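Local coordinates for protein 5-cytosine DNA methyltransferase (PDB 3QV2) that probably transfers the methyl group of S-adenosyl-L-methionine to carbon 5 of cytosine in DNA or tRNA, as a DNMT2-like methyltransferase, at residues V13-S18 and A36-F41; L23-E28 and K53-E58; N78-S83 and N121-I126. All blocks are in the same frame, centred on the assembly; numbering follows the deposited sequence.

Interaction 1 (V13-S18 and A36-F41). With SAH (S-adenosyl-L-homocysteine), chain B.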
loop_
_atom_site.group_PDB
_atom_site.type_symbol
_atom_site.label_atom_id
_atom_site.label_comp_id
_atom_site.label_asym_id
_atom_site.label_seq_id
_atom_site.Cartn_x
_atom_site.Cartn_y
_atom_site.Cartn_z
ATOM N N VAL A 13 6.311 -13.968 -9.709
ATOM C CA VAL A 13 5.547 -12.725 -9.726
ATOM C C VAL A 13 6.240 -11.585 -10.464
ATOM O O VAL A 13 7.430 -11.338 -10.271
ATOM C CB VAL A 13 5.246 -12.244 -8.289
ATOM C CG1 VAL A 13 4.322 -11.035 -8.319
ATOM C CG2 VAL A 13 4.635 -13.365 -7.464
ATOM N N ILE A 14 5.482 -10.890 -11.305
ATOM C CA ILE A 14 5.921 -9.610 -11.839
ATOM C C ILE A 14 5.319 -8.508 -10.974
ATOM O O ILE A 14 4.108 -8.292 -10.984
ATOM C CB ILE A 14 5.478 -9.400 -13.296
ATOM C CG1 ILE A 14 5.916 -10.573 -14.174
ATOM C CG2 ILE A 14 6.043 -8.093 -13.832
ATOM C CD1 ILE A 14 5.544 -10.411 -15.634
ATOM N N GLU A 15 6.168 -7.819 -10.220
ATOM C CA GLU A 15 5.709 -6.808 -9.274
ATOM C C GLU A 15 5.622 -5.433 -9.932
ATOM O O GLU A 15 6.529 -4.612 -9.799
ATOM C CB GLU A 15 6.640 -6.769 -8.061
ATOM C CG GLU A 15 6.074 -6.074 -6.833
ATOM C CD GLU A 15 6.946 -6.274 -5.605
ATOM O OE1 GLU A 15 6.594 -5.746 -4.531
ATOM O OE2 GLU A 15 7.984 -6.961 -5.714
ATOM N N PHE A 16 4.529 -5.191 -10.646
ATOM C CA PHE A 16 4.323 -3.915 -11.320
ATOM C C PHE A 16 4.133 -2.785 -10.314
ATOM O O PHE A 16 3.488 -2.967 -9.280
ATOM C CB PHE A 16 3.115 -3.987 -12.253
ATOM C CG PHE A 16 3.278 -4.956 -13.392
ATOM C CD1 PHE A 16 4.138 -4.674 -14.439
ATOM C CD2 PHE A 16 2.556 -6.138 -13.425
ATOM C CE1 PHE A 16 4.285 -5.557 -15.490
ATOM C CE2 PHE A 16 2.697 -7.025 -14.477
ATOM C CZ PHE A 16 3.563 -6.734 -15.511
ATOM N N PHE A 17 4.688 -1.617 -10.627
ATOM C CA PHE A 17 4.627 -0.468 -9.731
ATOM C C PHE A 17 5.085 -0.888 -8.340
ATOM O O PHE A 17 4.433 -0.589 -7.340
ATOM C CB PHE A 17 3.207 0.102 -9.680
ATOM C CG PHE A 17 2.523 0.142 -11.018
ATOM C CD1 PHE A 17 2.787 1.162 -11.920
ATOM C CD2 PHE A 17 1.618 -0.844 -11.378
ATOM C CE1 PHE A 17 2.161 1.196 -13.155
ATOM C CE2 PHE A 17 0.990 -0.816 -12.610
ATOM C CZ PHE A 17 1.262 0.206 -13.499
ATOM N N SER A 18 6.220 -1.579 -8.293
ATOM C CA SER A 18 6.707 -2.222 -7.074
ATOM C C SER A 18 6.881 -1.290 -5.876
ATOM O O SER A 18 6.739 -1.718 -4.731
ATOM C CB SER A 18 8.016 -2.966 -7.353
ATOM O OG SER A 18 8.924 -2.148 -8.070
ATOM N N ALA A 36 8.670 -18.090 -3.651
ATOM C CA ALA A 36 8.345 -17.333 -4.854
ATOM C C ALA A 36 9.498 -16.453 -5.325
ATOM O O ALA A 36 10.433 -16.178 -4.573
ATOM C CB ALA A 36 7.096 -16.491 -4.621
ATOM N N THR A 37 9.423 -16.028 -6.581
ATOM C CA THR A 37 10.380 -15.082 -7.141
ATOM C C THR A 37 9.652 -13.801 -7.526
ATOM O O THR A 37 8.468 -13.830 -7.862
ATOM C CB THR A 37 11.080 -15.650 -8.388
ATOM O OG1 THR A 37 10.111 -15.884 -9.417
ATOM C CG2 THR A 37 11.792 -16.954 -8.056
ATOM N N PHE A 38 10.360 -12.679 -7.480
ATOM C CA PHE A 38 9.755 -11.387 -7.781
ATOM C C PHE A 38 10.581 -10.581 -8.782
ATOM O O PHE A 38 11.797 -10.463 -8.645
ATOM C CB PHE A 38 9.561 -10.577 -6.497
ATOM C CG PHE A 38 8.589 -11.193 -5.527
ATOM C CD1 PHE A 38 7.252 -10.830 -5.542
ATOM C CD2 PHE A 38 9.012 -12.130 -4.599
ATOM C CE1 PHE A 38 6.356 -11.393 -4.652
ATOM C CE2 PHE A 38 8.122 -12.697 -3.706
ATOM C CZ PHE A 38 6.792 -12.327 -3.732
ATOM N N ILE A 39 9.909 -10.037 -9.793
ATOM C CA ILE A 39 10.544 -9.136 -10.751
ATOM C C ILE A 39 9.841 -7.783 -10.725
ATOM O O ILE A 39 8.816 -7.594 -11.380
ATOM C CB ILE A 39 10.521 -9.694 -12.188
ATOM C CG1 ILE A 39 11.373 -10.963 -12.287
ATOM C CG2 ILE A 39 11.035 -8.655 -13.168
ATOM C CD1 ILE A 39 10.717 -12.198 -11.712
ATOM N N PRO A 40 10.395 -6.837 -9.957
ATOM C CA PRO A 40 9.806 -5.515 -9.728
ATOM C C PRO A 40 10.024 -4.547 -10.888
ATOM O O PRO A 40 11.119 -4.489 -11.449
ATOM C CB PRO A 40 10.557 -5.019 -8.491
ATOM C CG PRO A 40 11.886 -5.673 -8.586
ATOM C CD PRO A 40 11.645 -7.024 -9.200
ATOM N N PHE A 41 8.981 -3.799 -11.237
ATOM C CA PHE A 41 9.070 -2.747 -12.245
ATOM C C PHE A 41 8.624 -1.419 -11.644
ATOM O O PHE A 41 7.521 -1.313 -11.107
ATOM C CB PHE A 41 8.189 -3.075 -13.455
ATOM C CG PHE A 41 8.794 -4.072 -14.403
ATOM C CD1 PHE A 41 9.386 -3.653 -15.584
ATOM C CD2 PHE A 41 8.758 -5.426 -14.123
ATOM C CE1 PHE A 41 9.937 -4.567 -16.462
ATOM C CE2 PHE A 41 9.309 -6.345 -14.995
ATOM C CZ PHE A 41 9.899 -5.915 -16.167
HETATM N N SAH B . 2.622 -0.597 -3.705
HETATM C CA SAH B . 3.952 -0.020 -3.748
HETATM C CB SAH B . 3.911 1.403 -4.288
HETATM C CG SAH B . 2.809 1.788 -5.245
HETATM S SD SAH B . 2.746 3.507 -5.789
HETATM C C SAH B . 4.562 -0.068 -2.370
HETATM O O SAH B . 5.430 0.788 -2.038
HETATM O OXT SAH B . 4.203 -0.975 -1.544
HETATM C "C5'" SAH B . 2.774 3.561 -7.567
HETATM C "C4'" SAH B . 4.078 3.387 -8.255
HETATM O "O4'" SAH B . 3.840 3.201 -9.607
HETATM C "C3'" SAH B . 4.875 4.607 -8.116
HETATM O "O3'" SAH B . 5.980 4.356 -7.316
HETATM C "C2'" SAH B . 5.299 4.993 -9.438
HETATM O "O2'" SAH B . 6.665 5.218 -9.450
HETATM C "C1'" SAH B . 4.959 3.849 -10.289
HETATM N N9 SAH B . 4.694 4.255 -11.640
HETATM C C8 SAH B . 3.915 5.236 -12.115
HETATM N N7 SAH B . 4.005 5.203 -13.455
HETATM C C5 SAH B . 4.844 4.200 -13.809
HETATM C C6 SAH B . 5.298 3.718 -15.038
HETATM N N6 SAH B . 4.864 4.323 -16.273
HETATM N N1 SAH B . 6.152 2.678 -15.039
HETATM C C2 SAH B . 6.569 2.101 -13.904
HETATM N N3 SAH B . 6.146 2.546 -12.716
HETATM C C4 SAH B . 5.293 3.584 -12.641
#
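The ring of F41 meets I14 through its rim atom CD2, 3.8 Å from the methyl CG2 of I14, and the same methyl lies over one face of the F16 ring. CG2 stands anti to the backbone N and beside the carbonyl carbon (chi1 -53° for CG1), which carries it between the two aromatics. At the edge of the F17 ring lies the ribose of S-adenosyl-L-homocysteine, whose O4' comes within 3.2 Å of F17 CB. On the sheet face bearing V13, E15, F38 and P40, V13 CB packs 3.7 Å from F38 CD1, the two side chains running alongside each other.

Between these layers the backbones form a parallel ladder of hydrogen bonds: I39 N donates to V13 O at 2.8 Å, E15 N to I39 O, and F41 N to E15 O. P40 suits its place because its neighbours I39 and F41 supply the amide hydrogens toward 13-18. Past the strand, S18 N donates to F41 O at 3.1 Å, tying the start of the glycine-rich cofactor loop of the C5-methyltransferases to the adjoining strand. The buried carboxylate of E15 is satisfied by Y51 OH and by R24 N near the start of helix 22-29, whose dipole would favour its charged form.

Strands 11-16 and 36-41 are the two beta arms of a beta-alpha-beta unit around helix 22-29. Strand 36-41 is the outermost of the sheet at this side, strand 79-82 flanks 11-16 on the other, and Y51 of helix 45-55 covers F38, P40 and S18.

Interaction 2 (L23-E28 and K53-E58)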
loop_
_atom_site.group_PDB
_atom_site.type_symbol
_atom_site.label_atom_id
_atom_site.label_comp_id
_atom_site.label_asym_id
_atom_site.label_seq_id
_atom_site.Cartn_x
_atom_site.Cartn_y
_atom_site.Cartn_z
ATOM N N LEU A 23 3.762 -5.204 -1.868
ATOM C CA LEU A 23 3.090 -6.406 -2.350
ATOM C C LEU A 23 3.930 -7.651 -2.091
ATOM O O LEU A 23 3.407 -8.695 -1.701
ATOM C CB LEU A 23 2.769 -6.285 -3.839
ATOM C CG LEU A 23 1.911 -5.082 -4.229
ATOM C CD1 LEU A 23 1.691 -5.047 -5.731
ATOM C CD2 LEU A 23 0.586 -5.115 -3.491
ATOM N N ARG A 24 5.235 -7.536 -2.312
ATOM C CA ARG A 24 6.155 -8.629 -2.025
ATOM C C ARG A 24 6.158 -8.946 -0.533
ATOM O O ARG A 24 6.022 -10.103 -0.133
ATOM C CB ARG A 24 7.567 -8.275 -2.496
ATOM C CG ARG A 24 8.614 -9.329 -2.178
ATOM C CD ARG A 24 9.912 -9.060 -2.923
ATOM N NE ARG A 24 10.939 -10.050 -2.604
ATOM C CZ ARG A 24 12.067 -10.203 -3.289
ATOM N NH1 ARG A 24 12.319 -9.437 -4.341
ATOM N NH2 ARG A 24 12.944 -11.129 -2.926
ATOM N N SER A 25 6.309 -7.908 0.284
ATOM C CA SER A 25 6.312 -8.057 1.734
ATOM C C SER A 25 5.061 -8.778 2.219
ATOM O O SER A 25 5.134 -9.672 3.061
ATOM C CB SER A 25 6.413 -6.688 2.409
ATOM O OG SER A 25 7.610 -6.027 2.045
ATOM N N SER A 26 3.912 -8.377 1.683
ATOM C CA SER A 26 2.641 -8.987 2.051
ATOM C C SER A 26 2.648 -10.492 1.803
ATOM O O SER A 26 2.227 -11.272 2.658
ATOM C CB SER A 26 1.495 -8.336 1.277
ATOM O OG SER A 26 1.412 -6.953 1.567
ATOM N N TYR A 27 3.122 -10.891 0.628
ATOM C CA TYR A 27 3.199 -12.304 0.276
ATOM C C TYR A 27 4.142 -13.052 1.209
ATOM O O TYR A 27 3.826 -14.141 1.684
ATOM C CB TYR A 27 3.659 -12.478 -1.174
ATOM C CG TYR A 27 3.740 -13.924 -1.614
ATOM C CD1 TYR A 27 2.647 -14.557 -2.190
ATOM C CD2 TYR A 27 4.909 -14.658 -1.449
ATOM C CE1 TYR A 27 2.714 -15.880 -2.591
ATOM C CE2 TYR A 27 4.985 -15.982 -1.845
ATOM C CZ TYR A 27 3.886 -16.586 -2.416
ATOM O OH TYR A 27 3.953 -17.901 -2.815
ATOM N N GLU A 28 5.302 -12.461 1.469
ATOM C CA GLU A 28 6.332 -13.115 2.268
ATOM C C GLU A 28 5.928 -13.302 3.730
ATOM O O GLU A 28 6.379 -14.242 4.385
ATOM C CB GLU A 28 7.659 -12.356 2.166
ATOM C CG GLU A 28 8.300 -12.410 0.786
ATOM C CD GLU A 28 9.653 -11.726 0.741
ATOM O OE1 GLU A 28 10.037 -11.103 1.753
ATOM O OE2 GLU A 28 10.333 -11.813 -0.305
ATOM N N LYS A 53 17.726 -2.027 -1.639
ATOM C CA LYS A 53 18.396 -2.079 -0.342
ATOM C C LYS A 53 17.885 -3.235 0.513
ATOM O O LYS A 53 18.664 -3.928 1.165
ATOM C CB LYS A 53 18.218 -0.759 0.411
ATOM C CG LYS A 53 18.588 -0.823 1.889
ATOM C CD LYS A 53 20.075 -1.065 2.097
ATOM C CE LYS A 53 20.423 -1.087 3.578
ATOM N NZ LYS A 53 21.888 -1.218 3.813
ATOM N N ASN A 54 16.571 -3.439 0.501
ATOM C CA ASN A 54 15.948 -4.465 1.333
ATOM C C ASN A 54 15.887 -5.850 0.687
ATOM O O ASN A 54 15.997 -6.865 1.375
ATOM C CB ASN A 54 14.545 -4.024 1.760
ATOM C CG ASN A 54 14.572 -2.862 2.734
ATOM O OD1 ASN A 54 14.707 -3.054 3.942
ATOM N ND2 ASN A 54 14.442 -1.647 2.214
ATOM N N PHE A 55 15.714 -5.892 -0.630
ATOM C CA PHE A 55 15.529 -7.163 -1.325
ATOM C C PHE A 55 16.744 -7.590 -2.146
ATOM O O PHE A 55 16.750 -8.669 -2.739
ATOM C CB PHE A 55 14.271 -7.121 -2.198
ATOM C CG PHE A 55 13.001 -6.934 -1.414
ATOM C CD1 PHE A 55 12.498 -7.964 -0.637
ATOM C CD2 PHE A 55 12.315 -5.731 -1.449
ATOM C CE1 PHE A 55 11.334 -7.799 0.090
ATOM C CE2 PHE A 55 11.148 -5.561 -0.725
ATOM C CZ PHE A 55 10.658 -6.596 0.045
ATOM N N LYS A 56 17.768 -6.742 -2.176
ATOM C CA LYS A 56 19.021 -7.069 -2.852
ATOM C C LYS A 56 18.802 -7.527 -4.292
ATOM O O LYS A 56 19.502 -8.411 -4.785
ATOM C CB LYS A 56 19.781 -8.144 -2.073
ATOM C CG LYS A 56 19.936 -7.838 -0.594
ATOM C CD LYS A 56 20.611 -6.495 -0.372
ATOM C CE LYS A 56 20.780 -6.206 1.111
ATOM N NZ LYS A 56 21.449 -4.898 1.357
ATOM N N GLU A 57 17.824 -6.927 -4.958
ATOM C CA GLU A 57 17.537 -7.237 -6.353
ATOM C C GLU A 57 17.272 -5.944 -7.108
ATOM O O GLU A 57 16.721 -4.998 -6.547
ATOM C CB GLU A 57 16.330 -8.170 -6.462
ATOM C CG GLU A 57 16.504 -9.498 -5.743
ATOM C CD GLU A 57 15.230 -10.322 -5.714
ATOM O OE1 GLU A 57 14.381 -10.144 -6.613
ATOM O OE2 GLU A 57 15.078 -11.146 -4.786
ATOM N N GLU A 58 17.664 -5.900 -8.375
ATOM C CA GLU A 58 17.510 -4.686 -9.170
ATOM C C GLU A 58 16.083 -4.502 -9.677
ATOM O O GLU A 58 15.418 -5.468 -10.051
ATOM C CB GLU A 58 18.491 -4.678 -10.344
ATOM C CG GLU A 58 18.457 -3.395 -11.158
ATOM C CD GLU A 58 19.527 -3.356 -12.228
ATOM O OE1 GLU A 58 20.144 -4.410 -12.492
ATOM O OE2 GLU A 58 19.752 -2.270 -12.802
#
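R24 NH2 donates to E57 OE2 at 2.8 Å, the shortest polar bond here, with an N-H...O angle of 162° and the oxygen in the guanidinium plane. NH1 takes the other carboxylate oxygen, E57 OE1, at 3.1 Å, and is also bonded to Y51 OH. The grip is end-on, one nitrogen to each oxygen, yet the two planes are 53° apart, so both oxygens are met from above the carboxylate plane. The remaining donor, R24 NE, runs almost straight to E28 OE2 at 3.0 Å, one helical turn further on. An arginine suits this place because its flat, many-donor head can serve two carboxylates at different edges, forming a salt-bridge network in which its positive charge should ease the repulsion between E28 and E57.

This network joins helix 22-29, which follows the glycine-rich cofactor loop of the Rossmann-like fold, to the turn after helix 45-55, where K56 has left helical geometry with positive phi. F55, the last residue of that helix, provides the apolar floor. R24, extended from CG to NE, slides across its ring, placing CD over the face 3.7 Å from the centroid in a CH-pi contact. NE lies 3.3 Å from F55 CD1, guanidinium and ring being only 23° from parallel, while N54 CB lies over the opposite face. S25 OG, bonded to G21 O, meets the ring edge 3.7 Å from F55 CZ.

Interaction 3 (N78-S83 and N121-I126). With SAH (S-adenosyl-L-homocysteine), chain B; SO4 (sulfate ion), chain D.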
loop_
_atom_site.group_PDB
_atom_site.type_symbol
_atom_site.label_atom_id
_atom_site.label_comp_id
_atom_site.label_asym_id
_atom_site.label_seq_id
_atom_site.Cartn_x
_atom_site.Cartn_y
_atom_site.Cartn_z
ATOM N N ASN A 78 4.031 -16.312 -13.726
ATOM C CA ASN A 78 2.651 -16.785 -13.707
ATOM C C ASN A 78 1.769 -15.998 -12.743
ATOM O O ASN A 78 0.664 -16.425 -12.411
ATOM C CB ASN A 78 2.604 -18.276 -13.363
ATOM C CG ASN A 78 3.240 -18.584 -12.021
ATOM O OD1 ASN A 78 3.462 -17.689 -11.204
ATOM N ND2 ASN A 78 3.534 -19.857 -11.784
ATOM N N THR A 79 2.260 -14.846 -12.299
ATOM C CA THR A 79 1.530 -14.039 -11.331
ATOM C C THR A 79 1.766 -12.542 -11.528
ATOM O O THR A 79 2.882 -12.110 -11.814
ATOM C CB THR A 79 1.906 -14.422 -9.888
ATOM O OG1 THR A 79 1.680 -15.823 -9.688
ATOM C CG2 THR A 79 1.076 -13.635 -8.894
ATOM N N TRP A 80 0.702 -11.760 -11.372
ATOM C CA TRP A 80 0.790 -10.309 -11.462
ATOM C C TRP A 80 0.390 -9.653 -10.146
ATOM O O TRP A 80 -0.746 -9.791 -9.696
ATOM C CB TRP A 80 -0.117 -9.780 -12.575
ATOM C CG TRP A 80 0.427 -9.936 -13.960
ATOM C CD1 TRP A 80 1.484 -10.708 -14.351
ATOM C CD2 TRP A 80 -0.059 -9.295 -15.143
ATOM N NE1 TRP A 80 1.681 -10.589 -15.706
ATOM C CE2 TRP A 80 0.743 -9.721 -16.217
ATOM C CE3 TRP A 80 -1.101 -8.395 -15.401
ATOM C CZ2 TRP A 80 0.545 -9.289 -17.524
ATOM C CZ3 TRP A 80 -1.301 -7.962 -16.700
ATOM C CH2 TRP A 80 -0.482 -8.409 -17.744
ATOM N N PHE A 81 1.332 -8.947 -9.529
ATOM C CA PHE A 81 1.028 -8.094 -8.385
ATOM C C PHE A 81 1.153 -6.645 -8.824
ATOM O O PHE A 81 2.102 -6.283 -9.520
ATOM C CB PHE A 81 1.983 -8.365 -7.221
ATOM C CG PHE A 81 1.723 -9.661 -6.509
ATOM C CD1 PHE A 81 0.636 -10.446 -6.846
ATOM C CD2 PHE A 81 2.563 -10.088 -5.493
ATOM C CE1 PHE A 81 0.395 -11.636 -6.190
ATOM C CE2 PHE A 81 2.326 -11.278 -4.833
ATOM C CZ PHE A 81 1.240 -12.051 -5.183
ATOM N N MET A 82 0.200 -5.811 -8.421
ATOM C CA MET A 82 0.228 -4.414 -8.834
ATOM C C MET A 82 -0.652 -3.496 -7.994
ATOM O O MET A 82 -1.761 -3.857 -7.595
ATOM C CB MET A 82 -0.177 -4.287 -10.303
ATOM C CG MET A 82 -1.641 -4.596 -10.567
ATOM S SD MET A 82 -2.118 -4.256 -12.272
ATOM C CE MET A 82 -0.974 -5.307 -13.158
ATOM N N SER A 83 -0.139 -2.300 -7.735
ATOM C CA SER A 83 -0.930 -1.220 -7.168
ATOM C C SER A 83 -0.685 0.033 -7.999
ATOM O O SER A 83 0.193 0.838 -7.684
ATOM C CB SER A 83 -0.569 -0.986 -5.702
ATOM O OG SER A 83 0.820 -0.765 -5.550
ATOM N N ASN A 121 0.692 -17.709 -22.018
ATOM C CA ASN A 121 0.307 -18.125 -20.679
ATOM C C ASN A 121 -0.104 -16.940 -19.811
ATOM O O ASN A 121 0.743 -16.253 -19.244
ATOM C CB ASN A 121 1.452 -18.887 -20.007
ATOM C CG ASN A 121 1.823 -20.154 -20.752
ATOM O OD1 ASN A 121 2.969 -20.333 -21.165
ATOM N ND2 ASN A 121 0.851 -21.041 -20.929
ATOM N N LYS A 122 -1.408 -16.701 -19.718
ATOM C CA LYS A 122 -1.923 -15.658 -18.843
ATOM C C LYS A 122 -1.555 -15.986 -17.404
ATOM O O LYS A 122 -1.546 -17.155 -17.020
ATOM C CB LYS A 122 -3.442 -15.547 -18.977
ATOM C CG LYS A 122 -3.911 -14.992 -20.314
ATOM C CD LYS A 122 -5.427 -14.863 -20.373
ATOM C CE LYS A 122 -6.104 -16.224 -20.418
ATOM N NZ LYS A 122 -5.835 -16.941 -21.697
ATOM N N PRO A 123 -1.244 -14.955 -16.602
ATOM C CA PRO A 123 -0.944 -15.168 -15.182
ATOM C C PRO A 123 -2.108 -15.866 -14.491
ATOM O O PRO A 123 -3.253 -15.441 -14.641
ATOM C CB PRO A 123 -0.770 -13.744 -14.638
ATOM C CG PRO A 123 -1.414 -12.851 -15.653
ATOM C CD PRO A 123 -1.206 -13.530 -16.967
ATOM N N LYS A 124 -1.818 -16.932 -13.755
ATOM C CA LYS A 124 -2.863 -17.704 -13.091
ATOM C C LYS A 124 -3.441 -16.977 -11.878
ATOM O O LYS A 124 -4.516 -17.326 -11.393
ATOM C CB LYS A 124 -2.337 -19.084 -12.689
ATOM C CG LYS A 124 -1.877 -19.930 -13.867
ATOM C CD LYS A 124 -1.315 -21.266 -13.410
ATOM C CE LYS A 124 -0.840 -22.094 -14.594
ATOM N NZ LYS A 124 0.186 -21.369 -15.395
ATOM N N HIS A 125 -2.722 -15.968 -11.394
ATOM C CA HIS A 125 -3.192 -15.159 -10.275
ATOM C C HIS A 125 -2.848 -13.691 -10.485
ATOM O O HIS A 125 -1.732 -13.355 -10.881
ATOM C CB HIS A 125 -2.595 -15.650 -8.953
ATOM C CG HIS A 125 -3.004 -17.043 -8.584
ATOM N ND1 HIS A 125 -2.346 -18.160 -9.051
ATOM C CD2 HIS A 125 -4.006 -17.498 -7.797
ATOM C CE1 HIS A 125 -2.924 -19.243 -8.566
ATOM N NE2 HIS A 125 -3.935 -18.871 -7.803
ATOM N N ILE A 126 -3.818 -12.820 -10.223
ATOM C CA ILE A 126 -3.611 -11.379 -10.304
ATOM C C ILE A 126 -4.132 -10.698 -9.046
ATOM O O ILE A 126 -5.232 -10.995 -8.578
ATOM C CB ILE A 126 -4.327 -10.764 -11.517
ATOM C CG1 ILE A 126 -3.894 -11.453 -12.810
ATOM C CG2 ILE A 126 -4.058 -9.266 -11.590
ATOM C CD1 ILE A 126 -4.534 -10.865 -14.045
HETATM N N SAH B . 2.622 -0.597 -3.705
HETATM C CA SAH B . 3.952 -0.020 -3.748
HETATM C CB SAH B . 3.911 1.403 -4.288
HETATM C CG SAH B . 2.809 1.788 -5.245
HETATM S SD SAH B . 2.746 3.507 -5.789
HETATM C C SAH B . 4.562 -0.068 -2.370
HETATM O O SAH B . 5.430 0.788 -2.038
HETATM O OXT SAH B . 4.203 -0.975 -1.544
HETATM C "C5'" SAH B . 2.774 3.561 -7.567
HETATM C "C4'" SAH B . 4.078 3.387 -8.255
HETATM O "O4'" SAH B . 3.840 3.201 -9.607
HETATM C "C3'" SAH B . 4.875 4.607 -8.116
HETATM O "O3'" SAH B . 5.980 4.356 -7.316
HETATM C "C2'" SAH B . 5.299 4.993 -9.438
HETATM O "O2'" SAH B . 6.665 5.218 -9.450
HETATM C "C1'" SAH B . 4.959 3.849 -10.289
HETATM N N9 SAH B . 4.694 4.255 -11.640
HETATM C C8 SAH B . 3.915 5.236 -12.115
HETATM N N7 SAH B . 4.005 5.203 -13.455
HETATM C C5 SAH B . 4.844 4.200 -13.809
HETATM C C6 SAH B . 5.298 3.718 -15.038
HETATM N N6 SAH B . 4.864 4.323 -16.273
HETATM N N1 SAH B . 6.152 2.678 -15.039
HETATM C C2 SAH B . 6.569 2.101 -13.904
HETATM N N3 SAH B . 6.146 2.546 -12.716
HETATM C C4 SAH B . 5.293 3.584 -12.641
HETATM S S SO4 D . 3.596 -22.129 -14.538
HETATM O O1 SO4 D . 4.247 -20.892 -14.958
HETATM O O2 SO4 D . 2.542 -21.839 -13.570
HETATM O O3 SO4 D . 3.012 -22.779 -15.709
HETATM O O4 SO4 D . 4.586 -23.009 -13.923
HETATM O O HOH W 1 0.156 -18.103 -10.340
#
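P123 lies over one face of the indole of W80, its CG 3.6 Å from the centroid of the five-membered ring and directly on the ring normal. This CH-pi contact is the close-packed part: the compact, rigid proline ring can lay its slightly polarised C-H bonds against the wide indole, and the edge-to-face ring of F16 is a further neighbour of W80. Parallel pairing continues the fit. W80 N donates to H125 O at 3.0 Å, almost straight, and I126 CA approaches W80 O at 3.3 Å in a CA-H...O contact. I126 packs its branched carbons against W80 CB, next to Y112 of helix 106-115.

Around N78 and K124 the contact is looser and more polar. K124 N reaches N78 O at 2.9 Å, but the bond is bent and weak. The same oxygen accepts a hydrogen from a water at 2.7 Å, and that water is also bonded to ND1 of H125, whose NE2 is held by D324. With CG set between the backbone N and the carbonyl carbon (chi1 58°), the amide of N78 turns its OD1 to T79 OG1 and N12 N, and its ND2 to Q10 O and a sulfate, the ND2 to sulfate O2 distance being 2.8 Å. K124, bent at its last torsion, brings NZ to 3.0 Å from the same sulfate O2. That ion, probably from the crystallisation liquor, is also hydrogen-bonded to K9, so two lysines and an amide gather round it.

Strand 79-82 and strand 125-130 are central parallel neighbours in a Rossmann-like methyltransferase sheet. At the far end of 78-83, S83 OG accepts a hydrogen bond from the amino N of S-adenosyl-L-homocysteine at 2.6 Å. S83 touches E129 and leads into the motif IV loop with C86, the predicted nucleophile, as in C5-methyltransferases.

Interactions 1 and 3 are buried pairings in one sheet, sharing the border of strands 11-16 and 79-82. Both touch S-adenosyl-L-homocysteine at the ends of their first segments. Interaction 2, partly exposed, joins one helix to the end of another and the turn after it. It overlies interaction 1, where the backbone N of R24 is hydrogen-bonded to the E15 carboxylate and the R24 side chain packs on F38, and meets interaction 3 through L23 against the backbone of F81 and M82, and Y27 against the F81 ring. Chemistry follows place: backbone ladders within the sheet, apolar packing on its faces, a salt-bridge network over a ring in interaction 2, water and sulfate at the outer end of interaction 3.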